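Local structure of enoyl-CoA hydratase subunit II (Geobacillus kaustophilus, 2EJ5) at residues H75-V78 against L79-R82; L112-C116 against D117-L121; H142-Y145 against L146-V150; E226-C229 against Q230-A233. The protein probably catalyses the reversible addition of water to the double bond of enoyl-CoA thioesters, as a member of the enoyl-CoA hydratase/isomerase (crotonase) family, possibly in phenylacetate breakdown. All coordinates share one frame; numbering follows the deposited sequence.

Interaction 1: H75-V78 against L79-R82; sequences HGDV and LRSR
The R80 guanidinium has G76 O over one of its faces and D77 OD1 at its edge, close to its plane, an arrangement built on the first turns of helix 75-92 in a crotonase-type fold. The edge contact is a salt bridge of 3.2 Å from R80 NH1 to D77 OD1, but the N-H...O angle of only 121° makes its hydrogen bond weak, and the carboxylate and guanidinium planes stand 67° apart. R80 reaches back over the helix because CG sits between the backbone N and the carbonyl carbon (chi1 79°) and the chain bends again at chi3. This brings R80 NH1 within 3.5 Å of G76 C, over a residue that has no side chain in the way. Replacing R80 by an alanine is likely to leave the D77 carboxylate without its positive mate in the helix and to uncover the G76 carbonyl. R80 NE also makes a long, weak ion pair with E224 of the second subunit, so this face of the helix belongs to a subunit interface. On another side, R82 NH1 lies 3.8 Å from V78 CG1 as the two side chains run alongside each other, while the strongest polar partner of R82 is E64, whose OE1 forms a salt bridge with R82 NH2. Backbone bonds from L79 N to H75 O and from R80 N to G76 O continue the regular helical pattern. D77 O takes two donors from opposite faces of its carbonyl plane, S81 N at 2.9 Å and S81 OG at 2.6 Å.

Interaction 2: L112-C116 against D117-L121; sequences LALAC and DFRLL
R119 folds back from strand 118-122 onto the C-terminal end of helix 108-115, closing a tight helix-to-strand connection in the core of the crotonase fold. Its CB carries CG anti to the carbonyl carbon (chi1 -79°), which sets the chain against the last helical turn. R119 CG comes within 3.3 Å of A113 O, and its closest side-chain neighbour in that turn is A113 CB. R119 CD keeps the same carbonyl as neighbour and lies 4.5 Å from L114 CD2. The bend at chi3 then brings the guanidinium up to the carbonyls at the helix end, while NE bonds to L175 O. R119 NH1 donates to two carbonyls: to A113 O at 2.9 Å, with the acceptor within 2° of the guanidinium plane, and to C116 O at 2.9 Å, approaching from above that carbonyl's plane. A113 O also receives C116 N, so one oxygen serves both the turn that ends the helix and the arginine. The positive group sits by carbonyls at and just beyond the C-terminal end of the helix, where the helix dipole would probably favour it. D117 OD2 forms a salt bridge with K208. At the far tip of R119, NH2 donates to a water at 2.8 Å, and that water donates in turn to C116 O.

Interaction 3: H142-Y145 against L146-V150; sequences HLYY and LPRLV
Y144 offers one face of its ring to the guanidinium of R148, one helical turn further on, in a cation-pi contact. R148 CZ lies 4.4 Å from the Y144 ring centroid and 21° off the ring normal, yet the two planes are 88° apart. The guanidinium therefore stands on its edge over the ring instead of stacking flat. R148 NH1 is 3.4 Å from Y144 CE2 and R148 NH2 is 3.7 Å from Y144 CE1, both over the same face, so the two nitrogens straddle CZ at the phenol end. The torsions explain the meeting: Y144 has CG anti to the backbone N, whereas R148 bends at chi2 (-54°) to swing its end over the ring.

H142 and L146, also one turn apart on helix 142-150, run side by side, with L146 CD2 3.6 Å from H142 CE1 and oblique to the imidazole. Their backbones are joined by L146 N donating to H142 O. The next turn is broken by P147, which has no N-H to give: P147 CD rests 3.1 Å from L143 O, and the helix kinks here. L143 O is instead bonded by S214 OG of the second subunit, and F219 of that subunit meets the Y144 ring edge-to-face.

Within the model Y144 O and H142 ND1 are buried without a partner. The carbonyl of Y144 does face the R148 guanidinium, whose NH1 also makes a long, weak ion pair with E215. The cation is thus probably steadied by pi electrons, a carbonyl dipole and a distant carboxylate.

Interaction 4: E226-C229 against Q230-A233; sequences EAEC and QRIA
E228 and R231, three residues apart on helix 219-235, form a side-on salt bridge on one of the helices in the C-terminal part of the crotonase-family chain. E228 OE2 accepts R231 NH2 at 2.7 Å on its syn lone pair, and R231 NE reaches the same oxygen at 3.1 Å from the syn side. Both bonds lie within 7° of the guanidinium plane, and the carboxylate plane is turned 36° from it. A further bond from NE to OE1 is weak, so OE2 carries most of the grip. E228 gets there by bending at chi2 (45°), which lays its carboxylate alongside the R231 guanidinium. A leucine at R231 would probably leave the E228 carboxylate without its positive mate and free to swing at its end. Next to the pair, I232 CD1 lies 3.6 Å from E228 OE2, a hydrocarbon flank to the ion pair.

Further round, E226 and Q230 turn to the third subunit: E226 OE2 accepts from G141 N, and Q230 NE2 donates to D139 OD2 and V137 O, all of that subunit. C229, I232 and A233 pack on L206 of helix 201-216. Among the backbone bonds of this stretch, A233 N meets C229 O at 2.9 Å.

Overall arrangement
Interactions 1, 3 and 4 each join neighbouring turns of one helix, whereas interaction 2 joins the end of helix 108-115 to strand 118-122. Interaction 2 is the most central, its centre about 4 Å from the chain centre. Interaction 3 lies about 13 Å out, and the two touch where L114 CD1 packs 3.7 Å from H142 NE2. Interactions 1 and 4 are peripheral in the chain, at about 21 and 24 Å, yet interaction 4 is largely buried, against the third subunit, and interaction 1 only partly. The arginine chemistry differs with place: in interaction 2 it meets carbonyls, in interaction 3 an aromatic face, in the outer ones carboxylates. All four contacts reach neighbouring subunits.

Interaction 1: H75-V78 against L79-R82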
loop_
_atom_site.group_PDB
_atom_site.type_symbol
_atom_site.label_atom_id
_atom_site.label_comp_id
_atom_site.label_asym_id
_atom_site.label_seq_id
_atom_site.Cartn_x
_atom_site.Cartn_y
_atom_site.Cartn_z
ATOM N N HIS A 75 13.651 -27.567 -2.671
ATOM C CA HIS A 75 13.601 -26.097 -2.702
ATOM C C HIS A 75 13.171 -25.479 -1.377
ATOM O O HIS A 75 13.625 -24.386 -1.003
ATOM C CB HIS A 75 12.702 -25.630 -3.839
ATOM C CG HIS A 75 13.231 -25.980 -5.192
ATOM N ND1 HIS A 75 13.110 -27.242 -5.735
ATOM C CD2 HIS A 75 13.914 -25.243 -6.101
ATOM C CE1 HIS A 75 13.681 -27.265 -6.928
ATOM N NE2 HIS A 75 14.169 -26.063 -7.177
ATOM N N GLY A 76 12.299 -26.175 -0.664
ATOM C CA GLY A 76 11.870 -25.719 0.650
ATOM C C GLY A 76 13.007 -25.659 1.643
ATOM O O GLY A 76 13.159 -24.666 2.368
ATOM N N ASP A 77 13.791 -26.735 1.681
ATOM C CA ASP A 77 14.939 -26.880 2.572
ATOM C C ASP A 77 16.006 -25.854 2.227
ATOM O O ASP A 77 16.629 -25.309 3.122
ATOM C CB ASP A 77 15.550 -28.304 2.460
ATOM C CG ASP A 77 14.572 -29.417 2.911
ATOM O OD1 ASP A 77 13.708 -29.135 3.796
ATOM O OD2 ASP A 77 14.673 -30.564 2.377
ATOM N N VAL A 78 16.251 -25.640 0.929
ATOM C CA VAL A 78 17.166 -24.575 0.493
ATOM C C VAL A 78 16.723 -23.247 1.167
ATOM O O VAL A 78 17.480 -22.620 1.919
ATOM C CB VAL A 78 17.204 -24.467 -1.061
ATOM C CG1 VAL A 78 17.846 -23.165 -1.514
ATOM C CG2 VAL A 78 17.956 -25.652 -1.654
ATOM N N LEU A 79 15.465 -22.876 0.978
ATOM C CA LEU A 79 14.946 -21.646 1.588
ATOM C C LEU A 79 15.027 -21.584 3.117
ATOM O O LEU A 79 15.544 -20.594 3.671
ATOM C CB LEU A 79 13.524 -21.342 1.096
ATOM C CG LEU A 79 13.493 -20.787 -0.329
ATOM C CD1 LEU A 79 12.107 -20.953 -0.949
ATOM C CD2 LEU A 79 13.970 -19.302 -0.376
ATOM N N ARG A 80 14.542 -22.610 3.821
ATOM C CA ARG A 80 14.524 -22.517 5.285
ATOM C C ARG A 80 15.910 -22.598 5.898
ATOM O O ARG A 80 16.169 -21.981 6.927
ATOM C CB ARG A 80 13.511 -23.477 5.951
ATOM C CG ARG A 80 13.917 -24.912 6.085
ATOM C CD ARG A 80 12.831 -25.724 6.871
ATOM N NE ARG A 80 11.468 -25.453 6.400
ATOM C CZ ARG A 80 10.904 -26.033 5.342
ATOM N NH1 ARG A 80 11.577 -26.922 4.626
ATOM N NH2 ARG A 80 9.662 -25.722 4.997
ATOM N N SER A 81 16.824 -23.327 5.268
ATOM C CA SER A 81 18.131 -23.508 5.907
ATOM C C SER A 81 19.174 -22.442 5.554
ATOM O O SER A 81 20.001 -22.086 6.392
ATOM C CB SER A 81 18.686 -24.886 5.587
ATOM O OG SER A 81 19.000 -24.936 4.218
ATOM N N ARG A 82 19.125 -21.946 4.325
ATOM C CA ARG A 82 20.056 -20.929 3.831
ATOM C C ARG A 82 19.490 -19.493 3.873
ATOM O O ARG A 82 20.124 -18.569 4.440
ATOM C CB ARG A 82 20.469 -21.277 2.400
ATOM C CG ARG A 82 21.426 -22.498 2.280
ATOM C CD ARG A 82 21.605 -22.927 0.809
ATOM N NE ARG A 82 21.949 -21.782 -0.017
ATOM C CZ ARG A 82 21.924 -21.735 -1.343
ATOM N NH1 ARG A 82 21.584 -22.789 -2.078
ATOM N NH2 ARG A 82 22.222 -20.598 -1.958
#

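Interaction 2: L112-C116 against D117-L121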
loop_
_atom_site.group_PDB
_atom_site.type_symbol
_atom_site.label_atom_id
_atom_site.label_comp_id
_atom_site.label_asym_id
_atom_site.label_seq_id
_atom_site.Cartn_x
_atom_site.Cartn_y
_atom_site.Cartn_z
ATOM N N LEU A 112 16.629 -9.566 -2.310
ATOM C CA LEU A 112 17.555 -8.906 -1.392
ATOM C C LEU A 112 17.442 -7.365 -1.507
ATOM O O LEU A 112 17.406 -6.672 -0.492
ATOM C CB LEU A 112 19.019 -9.335 -1.694
ATOM C CG LEU A 112 20.052 -8.758 -0.722
ATOM C CD1 LEU A 112 19.812 -9.200 0.700
ATOM C CD2 LEU A 112 21.479 -9.177 -1.143
ATOM N N ALA A 113 17.413 -6.851 -2.734
ATOM C CA ALA A 113 17.319 -5.398 -2.933
ATOM C C ALA A 113 16.008 -4.812 -2.342
ATOM O O ALA A 113 16.011 -3.762 -1.696
ATOM C CB ALA A 113 17.474 -5.041 -4.409
ATOM N N LEU A 114 14.893 -5.528 -2.529
ATOM C CA LEU A 114 13.599 -5.079 -2.014
ATOM C C LEU A 114 13.570 -5.058 -0.488
ATOM O O LEU A 114 12.803 -4.283 0.113
ATOM C CB LEU A 114 12.499 -6.021 -2.528
ATOM C CG LEU A 114 12.308 -6.194 -4.027
ATOM C CD1 LEU A 114 11.127 -7.161 -4.312
ATOM C CD2 LEU A 114 12.076 -4.820 -4.718
ATOM N N ALA A 115 14.370 -5.929 0.152
ATOM C CA ALA A 115 14.409 -6.001 1.623
ATOM C C ALA A 115 15.227 -4.884 2.280
ATOM O O ALA A 115 15.162 -4.684 3.514
ATOM C CB ALA A 115 14.908 -7.391 2.115
ATOM N N CYS A 116 16.025 -4.170 1.478
ATOM C CA CYS A 116 16.825 -3.061 2.012
ATOM C C CYS A 116 15.981 -1.813 2.192
ATOM O O CYS A 116 14.897 -1.733 1.658
ATOM C CB CYS A 116 18.025 -2.780 1.102
ATOM S SG CYS A 116 19.199 -4.208 1.120
ATOM N N ASP A 117 16.492 -0.836 2.938
ATOM C CA ASP A 117 15.721 0.381 3.270
ATOM C C ASP A 117 15.709 1.402 2.127
ATOM O O ASP A 117 14.698 2.118 1.927
ATOM C CB ASP A 117 16.287 1.060 4.536
ATOM C CG ASP A 117 16.367 0.113 5.715
ATOM O OD1 ASP A 117 15.343 -0.550 6.027
ATOM O OD2 ASP A 117 17.445 0.045 6.350
ATOM N N PHE A 118 16.826 1.499 1.416
ATOM C CA PHE A 118 16.969 2.390 0.264
ATOM C C PHE A 118 17.579 1.592 -0.870
ATOM O O PHE A 118 18.370 0.652 -0.604
ATOM C CB PHE A 118 17.914 3.555 0.605
ATOM C CG PHE A 118 17.494 4.363 1.810
ATOM C CD1 PHE A 118 16.558 5.407 1.678
ATOM C CD2 PHE A 118 18.037 4.105 3.063
ATOM C CE1 PHE A 118 16.160 6.177 2.762
ATOM C CE2 PHE A 118 17.654 4.875 4.164
ATOM C CZ PHE A 118 16.712 5.926 4.015
ATOM N N ARG A 119 17.224 1.938 -2.114
ATOM C CA ARG A 119 17.748 1.268 -3.316
ATOM C C ARG A 119 18.274 2.360 -4.262
ATOM O O ARG A 119 17.489 3.173 -4.769
ATOM C CB ARG A 119 16.650 0.461 -4.055
ATOM C CG ARG A 119 16.302 -0.943 -3.425
ATOM C CD ARG A 119 14.923 -1.492 -3.880
ATOM N NE ARG A 119 13.931 -0.637 -3.251
ATOM C CZ ARG A 119 13.634 -0.693 -1.956
ATOM N NH1 ARG A 119 14.206 -1.603 -1.186
ATOM N NH2 ARG A 119 12.779 0.164 -1.422
ATOM N N LEU A 120 19.597 2.419 -4.423
ATOM C CA LEU A 120 20.222 3.369 -5.327
ATOM C C LEU A 120 20.537 2.548 -6.551
ATOM O O LEU A 120 21.322 1.611 -6.470
ATOM C CB LEU A 120 21.531 3.930 -4.724
ATOM C CG LEU A 120 21.482 4.579 -3.345
ATOM C CD1 LEU A 120 22.898 5.038 -2.888
ATOM C CD2 LEU A 120 20.491 5.792 -3.346
ATOM N N LEU A 121 19.933 2.894 -7.672
ATOM C CA LEU A 121 20.138 2.120 -8.879
ATOM C C LEU A 121 21.098 2.888 -9.792
ATOM O O LEU A 121 20.885 4.058 -10.073
ATOM C CB LEU A 121 18.822 1.886 -9.590
ATOM C CG LEU A 121 17.977 0.646 -9.234
ATOM C CD1 LEU A 121 17.780 0.347 -7.759
ATOM C CD2 LEU A 121 16.634 0.815 -9.936
HETATM O O HOH W 1 16.330 -3.580 5.461
HETATM O O HOH W 2 12.062 -0.190 1.254
#

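Interaction 3: H142-Y145 against L146-V150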
loop_
_atom_site.group_PDB
_atom_site.type_symbol
_atom_site.label_atom_id
_atom_site.label_comp_id
_atom_site.label_asym_id
_atom_site.label_seq_id
_atom_site.Cartn_x
_atom_site.Cartn_y
_atom_site.Cartn_z
ATOM N N HIS A 142 10.164 -12.107 -1.147
ATOM C CA HIS A 142 9.835 -11.251 -2.265
ATOM C C HIS A 142 8.394 -10.733 -2.188
ATOM O O HIS A 142 8.173 -9.554 -2.251
ATOM C CB HIS A 142 9.988 -12.030 -3.573
ATOM C CG HIS A 142 10.239 -11.175 -4.771
ATOM N ND1 HIS A 142 9.227 -10.591 -5.506
ATOM C CD2 HIS A 142 11.389 -10.873 -5.415
ATOM C CE1 HIS A 142 9.742 -9.928 -6.524
ATOM N NE2 HIS A 142 11.051 -10.104 -6.505
ATOM N N LEU A 143 7.434 -11.651 -2.053
ATOM C CA LEU A 143 6.030 -11.305 -2.050
ATOM C C LEU A 143 5.508 -10.755 -0.722
ATOM O O LEU A 143 4.343 -10.388 -0.620
ATOM C CB LEU A 143 5.188 -12.492 -2.550
ATOM C CG LEU A 143 5.516 -12.925 -3.991
ATOM C CD1 LEU A 143 4.705 -14.205 -4.285
ATOM C CD2 LEU A 143 5.235 -11.863 -5.003
ATOM N N TYR A 144 6.372 -10.689 0.280
ATOM C CA TYR A 144 6.031 -9.978 1.500
ATOM C C TYR A 144 6.391 -8.514 1.276
ATOM O O TYR A 144 5.609 -7.608 1.593
ATOM C CB TYR A 144 6.811 -10.536 2.713
ATOM C CG TYR A 144 6.339 -9.926 4.024
ATOM C CD1 TYR A 144 5.233 -10.459 4.727
ATOM C CD2 TYR A 144 6.983 -8.789 4.554
ATOM C CE1 TYR A 144 4.800 -9.888 5.940
ATOM C CE2 TYR A 144 6.549 -8.205 5.754
ATOM C CZ TYR A 144 5.468 -8.752 6.440
ATOM O OH TYR A 144 5.048 -8.140 7.632
ATOM N N TYR A 145 7.587 -8.268 0.716
ATOM C CA TYR A 145 8.022 -6.888 0.492
ATOM C C TYR A 145 7.332 -6.169 -0.641
ATOM O O TYR A 145 7.018 -4.971 -0.543
ATOM C CB TYR A 145 9.529 -6.857 0.238
ATOM C CG TYR A 145 10.275 -7.290 1.490
ATOM C CD1 TYR A 145 10.238 -6.511 2.627
ATOM C CD2 TYR A 145 10.969 -8.493 1.537
ATOM C CE1 TYR A 145 10.900 -6.919 3.807
ATOM C CE2 TYR A 145 11.620 -8.919 2.714
ATOM C CZ TYR A 145 11.594 -8.117 3.827
ATOM O OH TYR A 145 12.245 -8.504 5.005
ATOM N N LEU A 146 7.157 -6.887 -1.739
ATOM C CA LEU A 146 6.819 -6.235 -3.007
ATOM C C LEU A 146 5.444 -5.553 -2.946
ATOM O O LEU A 146 5.342 -4.428 -3.339
ATOM C CB LEU A 146 6.907 -7.214 -4.183
ATOM C CG LEU A 146 6.782 -6.609 -5.575
ATOM C CD1 LEU A 146 7.823 -5.405 -5.783
ATOM C CD2 LEU A 146 6.893 -7.742 -6.641
ATOM N N PRO A 147 4.384 -6.247 -2.487
ATOM C CA PRO A 147 3.119 -5.499 -2.456
ATOM C C PRO A 147 3.141 -4.340 -1.456
ATOM O O PRO A 147 2.364 -3.386 -1.634
ATOM C CB PRO A 147 2.085 -6.527 -2.002
ATOM C CG PRO A 147 2.760 -7.851 -2.070
ATOM C CD PRO A 147 4.230 -7.619 -1.993
ATOM N N ARG A 148 3.989 -4.420 -0.420
ATOM C CA ARG A 148 4.148 -3.277 0.510
ATOM C C ARG A 148 4.870 -2.089 -0.122
ATOM O O ARG A 148 4.897 -0.998 0.478
ATOM C CB ARG A 148 4.873 -3.655 1.814
ATOM C CG ARG A 148 4.131 -4.701 2.704
ATOM C CD ARG A 148 2.725 -4.332 3.040
ATOM N NE ARG A 148 2.120 -5.459 3.790
ATOM C CZ ARG A 148 2.832 -6.302 4.537
ATOM N NH1 ARG A 148 4.107 -6.055 4.658
ATOM N NH2 ARG A 148 2.253 -7.342 5.156
ATOM N N LEU A 149 5.471 -2.291 -1.296
ATOM C CA LEU A 149 6.116 -1.200 -2.013
ATOM C C LEU A 149 5.294 -0.729 -3.200
ATOM O O LEU A 149 5.235 0.486 -3.470
ATOM C CB LEU A 149 7.490 -1.596 -2.539
ATOM C CG LEU A 149 8.546 -1.946 -1.507
ATOM C CD1 LEU A 149 9.783 -2.581 -2.158
ATOM C CD2 LEU A 149 8.884 -0.711 -0.700
ATOM N N VAL A 150 4.679 -1.678 -3.918
ATOM C CA VAL A 150 4.015 -1.315 -5.173
ATOM C C VAL A 150 2.505 -1.622 -5.229
ATOM O O VAL A 150 1.883 -1.329 -6.236
ATOM C CB VAL A 150 4.740 -1.932 -6.420
ATOM C CG1 VAL A 150 6.199 -1.427 -6.534
ATOM C CG2 VAL A 150 4.750 -3.411 -6.332
#

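Interaction 4: E226-C229 against Q230-A233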
loop_
_atom_site.group_PDB
_atom_site.type_symbol
_atom_site.label_atom_id
_atom_site.label_comp_id
_atom_site.label_asym_id
_atom_site.label_seq_id
_atom_site.Cartn_x
_atom_site.Cartn_y
_atom_site.Cartn_z
ATOM N N GLU A 226 4.799 2.687 19.966
ATOM C CA GLU A 226 5.386 3.968 19.608
ATOM C C GLU A 226 5.880 4.756 20.822
ATOM O O GLU A 226 6.973 5.362 20.798
ATOM C CB GLU A 226 4.326 4.772 18.875
ATOM C CG GLU A 226 4.773 6.139 18.430
ATOM C CD GLU A 226 3.550 6.937 17.937
ATOM O OE1 GLU A 226 2.984 7.674 18.753
ATOM O OE2 GLU A 226 3.169 6.788 16.748
ATOM N N ALA A 227 5.044 4.803 21.861
ATOM C CA ALA A 227 5.354 5.555 23.083
ATOM C C ALA A 227 6.600 4.992 23.748
ATOM O O ALA A 227 7.475 5.734 24.176
ATOM C CB ALA A 227 4.151 5.499 24.047
ATOM N N GLU A 228 6.702 3.661 23.790
ATOM C CA GLU A 228 7.932 3.027 24.295
ATOM C C GLU A 228 9.190 3.394 23.473
ATOM O O GLU A 228 10.242 3.677 24.048
ATOM C CB GLU A 228 7.761 1.504 24.386
ATOM C CG GLU A 228 8.951 0.760 25.055
ATOM C CD GLU A 228 9.478 1.419 26.358
ATOM O OE1 GLU A 228 8.664 1.895 27.206
ATOM O OE2 GLU A 228 10.722 1.463 26.526
ATOM N N CYS A 229 9.087 3.388 22.143
ATOM C CA CYS A 229 10.232 3.779 21.287
ATOM C C CYS A 229 10.704 5.197 21.514
ATOM O O CYS A 229 11.910 5.462 21.475
ATOM C CB CYS A 229 9.908 3.571 19.813
ATOM S SG CYS A 229 9.846 1.833 19.450
ATOM N N GLN A 230 9.751 6.094 21.767
ATOM C CA GLN A 230 10.031 7.504 21.924
ATOM C C GLN A 230 10.622 7.782 23.297
ATOM O O GLN A 230 11.388 8.710 23.410
ATOM C CB GLN A 230 8.776 8.359 21.741
ATOM C CG GLN A 230 9.067 9.842 21.464
ATOM C CD GLN A 230 9.645 10.047 20.081
ATOM O OE1 GLN A 230 10.751 9.541 19.740
ATOM N NE2 GLN A 230 8.892 10.757 19.252
ATOM N N ARG A 231 10.219 7.018 24.334
ATOM C CA ARG A 231 10.869 7.121 25.667
ATOM C C ARG A 231 12.337 6.819 25.495
ATOM O O ARG A 231 13.182 7.604 25.941
ATOM C CB ARG A 231 10.203 6.200 26.714
ATOM C CG ARG A 231 10.809 6.258 28.119
ATOM C CD ARG A 231 10.395 5.085 28.980
ATOM N NE ARG A 231 10.980 3.825 28.506
ATOM C CZ ARG A 231 12.202 3.380 28.800
ATOM N NH1 ARG A 231 13.012 4.076 29.601
ATOM N NH2 ARG A 231 12.615 2.218 28.281
ATOM N N ILE A 232 12.637 5.744 24.771
ATOM C CA ILE A 232 14.032 5.392 24.417
ATOM C C ILE A 232 14.763 6.479 23.587
ATOM O O ILE A 232 15.873 6.893 23.961
ATOM C CB ILE A 232 14.171 3.992 23.706
ATOM C CG1 ILE A 232 13.564 2.862 24.570
ATOM C CG2 ILE A 232 15.650 3.695 23.336
ATOM C CD1 ILE A 232 13.039 1.633 23.789
ATOM N N ALA A 233 14.162 6.948 22.479
ATOM C CA ALA A 233 14.883 7.927 21.669
ATOM C C ALA A 233 15.154 9.174 22.509
ATOM O O ALA A 233 16.197 9.809 22.362
ATOM C CB ALA A 233 14.101 8.287 20.362
#